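Local coordinates for OBCA, Oxalate Biosynthetic Component A (Burkholderia glumae, PDB 4NNB), which is a TIM-barrel-type protein that holds a magnesium ion and an oxaloacetate ion in one pocket, at residues A[253-259]-A[291-297]. Sequence-based numbering, arbitrary orientation.
Sequences IVLDDYD and LRRAHLK
The imidazole of His295 is sandwiched between two aliphatic groups: Ile253 CG2 sits over the centre of one face, and Leu296 CD2 over the centre of the other. The isoleucine methyl makes a CH-pi contact, 3.8 Å from the centroid of the His295 ring and only 10° off its normal. In the plane of the ring, at its edge, lies Arg292 O. The phenol of Tyr258 comes alongside, pointing the same way as the imidazole but with the ring planes at 43°; Tyr258 CE2 approaches His295 CD2 to 3.6 Å. With its CG set between the backbone N and the carbonyl carbon (chi1 56°), His295 turns NE2 toward Ser277 O, and the hydrogen bond between them satisfies this buried nitrogen and would restrain the ring's rotation. Ser277 lines the pocket of the bound oxaloacetate ion, so the imidazole backs a residue of that pocket. The case illustrates how a polar ring can be built into an apolar seam: its faces meet hydrocarbon while a ring nitrogen finds a backbone acceptor.

Ile253 CD1 lies between the CE1 side of the ring and Arg292 CA, 3.9 Å from the latter. Next to it the branches of Leu255 spread over the turn, CD2 resting on His295 CB and CD1 meeting Ala294 CB at 3.9 Å, while Leu291 CD1 packs against Leu255 CG. At the margin, the extended chain of Lys297 carries NZ to Asp259 OD1, a salt bridge of 2.8 Å in which NZ lies on the syn side, somewhat out of the carboxylate plane.

The contact thus joins the first turn of helix 255-268 to the short helical turn 291-294 beside the parallel barrel strands: Tyr258 leans on strand 222-229, His295 and Leu296 touch Leu276 of strand 273-276, and helix 328-341 packs against Arg292 and Leu296.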
# COMPACT_ATOMS: atom_id res chain seq x y z
N ILE A 253 -10.28 6.81 10.29
CA ILE A 253 -10.74 5.90 11.32
C ILE A 253 -12.27 5.91 11.32
O ILE A 253 -12.90 6.92 11.62
CB ILE A 253 -10.21 6.31 12.72
CG1 ILE A 253 -8.68 6.16 12.78
CG2 ILE A 253 -10.87 5.48 13.81
CD1 ILE A 253 -7.98 7.08 13.82
N VAL A 254 -12.86 4.77 10.96
CA VAL A 254 -14.32 4.67 10.89
C VAL A 254 -14.76 3.69 11.96
O VAL A 254 -14.52 2.48 11.85
CB VAL A 254 -14.78 4.18 9.50
CG1 VAL A 254 -16.31 4.07 9.45
CG2 VAL A 254 -14.26 5.12 8.43
N LEU A 255 -15.38 4.21 13.01
CA LEU A 255 -15.70 3.38 14.17
C LEU A 255 -16.66 2.25 13.83
O LEU A 255 -16.49 1.13 14.31
CB LEU A 255 -16.27 4.24 15.31
CG LEU A 255 -15.34 5.35 15.82
CD1 LEU A 255 -15.96 6.08 17.02
CD2 LEU A 255 -13.97 4.78 16.19
N ASP A 256 -17.68 2.53 13.02
CA ASP A 256 -18.64 1.49 12.69
C ASP A 256 -17.97 0.36 11.91
O ASP A 256 -18.32 -0.81 12.08
CB ASP A 256 -19.83 2.05 11.89
CG ASP A 256 -20.74 2.93 12.72
OD1 ASP A 256 -20.73 2.82 13.97
OD2 ASP A 256 -21.46 3.74 12.13
N ASP A 257 -16.99 0.70 11.07
CA ASP A 257 -16.25 -0.34 10.34
C ASP A 257 -15.52 -1.28 11.29
O ASP A 257 -15.63 -2.51 11.18
CB ASP A 257 -15.28 0.27 9.32
CG ASP A 257 -15.98 0.82 8.10
OD1 ASP A 257 -17.21 0.67 8.03
OD2 ASP A 257 -15.32 1.40 7.20
N TYR A 258 -14.80 -0.72 12.26
CA TYR A 258 -14.11 -1.56 13.23
C TYR A 258 -15.06 -2.37 14.11
O TYR A 258 -14.74 -3.48 14.50
CB TYR A 258 -13.12 -0.73 14.08
CG TYR A 258 -11.85 -0.42 13.32
CD1 TYR A 258 -11.03 -1.44 12.87
CD2 TYR A 258 -11.48 0.89 13.06
CE1 TYR A 258 -9.87 -1.18 12.18
CE2 TYR A 258 -10.30 1.17 12.36
CZ TYR A 258 -9.51 0.13 11.93
OH TYR A 258 -8.35 0.39 11.23
N ASP A 259 -16.23 -1.82 14.41
CA ASP A 259 -17.23 -2.57 15.19
C ASP A 259 -17.64 -3.84 14.46
O ASP A 259 -18.00 -4.84 15.08
CB ASP A 259 -18.47 -1.70 15.42
CG ASP A 259 -18.28 -0.68 16.53
OD1 ASP A 259 -17.24 -0.74 17.23
OD2 ASP A 259 -19.19 0.16 16.71
N LEU A 291 -10.93 10.71 18.61
CA LEU A 291 -11.21 9.73 17.56
C LEU A 291 -9.99 8.81 17.34
O LEU A 291 -10.15 7.62 17.03
CB LEU A 291 -11.63 10.43 16.26
CG LEU A 291 -12.00 9.52 15.07
CD1 LEU A 291 -13.17 8.59 15.42
CD2 LEU A 291 -12.31 10.34 13.82
N ARG A 292 -8.79 9.34 17.57
CA ARG A 292 -7.56 8.59 17.34
C ARG A 292 -7.32 7.47 18.34
O ARG A 292 -6.38 6.70 18.19
CB ARG A 292 -6.35 9.53 17.28
CG ARG A 292 -6.43 10.54 16.13
CD ARG A 292 -5.17 11.39 16.04
NE ARG A 292 -4.04 10.59 15.55
CZ ARG A 292 -2.81 11.06 15.36
NH1 ARG A 292 -2.53 12.33 15.63
NH2 ARG A 292 -1.87 10.26 14.89
N ARG A 293 -8.17 7.37 19.36
CA ARG A 293 -8.18 6.21 20.26
C ARG A 293 -9.58 5.63 20.46
O ARG A 293 -9.74 4.64 21.17
CB ARG A 293 -7.55 6.55 21.63
CG ARG A 293 -8.16 7.79 22.30
CD ARG A 293 -7.42 8.18 23.58
NE ARG A 293 -7.89 9.47 24.08
CZ ARG A 293 -7.44 10.65 23.67
NH1 ARG A 293 -6.46 10.73 22.77
NH2 ARG A 293 -7.96 11.76 24.18
N ALA A 294 -10.61 6.23 19.86
CA ALA A 294 -11.99 5.76 20.07
C ALA A 294 -12.22 4.31 19.60
O ALA A 294 -13.09 3.61 20.11
CB ALA A 294 -12.97 6.70 19.41
N HIS A 295 -11.43 3.87 18.62
CA HIS A 295 -11.48 2.48 18.16
C HIS A 295 -10.63 1.54 19.02
O HIS A 295 -10.58 0.34 18.76
CB HIS A 295 -11.08 2.35 16.68
CG HIS A 295 -9.73 2.91 16.36
ND1 HIS A 295 -9.15 3.95 17.06
CD2 HIS A 295 -8.85 2.60 15.37
CE1 HIS A 295 -7.97 4.24 16.53
NE2 HIS A 295 -7.77 3.43 15.50
N LEU A 296 -9.98 2.09 20.04
CA LEU A 296 -9.13 1.27 20.89
C LEU A 296 -9.84 0.95 22.19
O LEU A 296 -9.27 1.05 23.26
CB LEU A 296 -7.79 1.95 21.16
CG LEU A 296 -7.03 2.37 19.90
CD1 LEU A 296 -5.69 2.95 20.30
CD2 LEU A 296 -6.85 1.21 18.88
N LYS A 297 -11.09 0.54 22.08
CA LYS A 297 -11.92 0.23 23.24
C LYS A 297 -11.90 -1.26 23.50
O LYS A 297 -11.45 -2.04 22.67
CB LYS A 297 -13.34 0.67 22.95
CG LYS A 297 -13.92 -0.04 21.73
CD LYS A 297 -15.37 0.33 21.52
CE LYS A 297 -15.98 -0.50 20.40
NZ LYS A 297 -17.20 0.17 19.83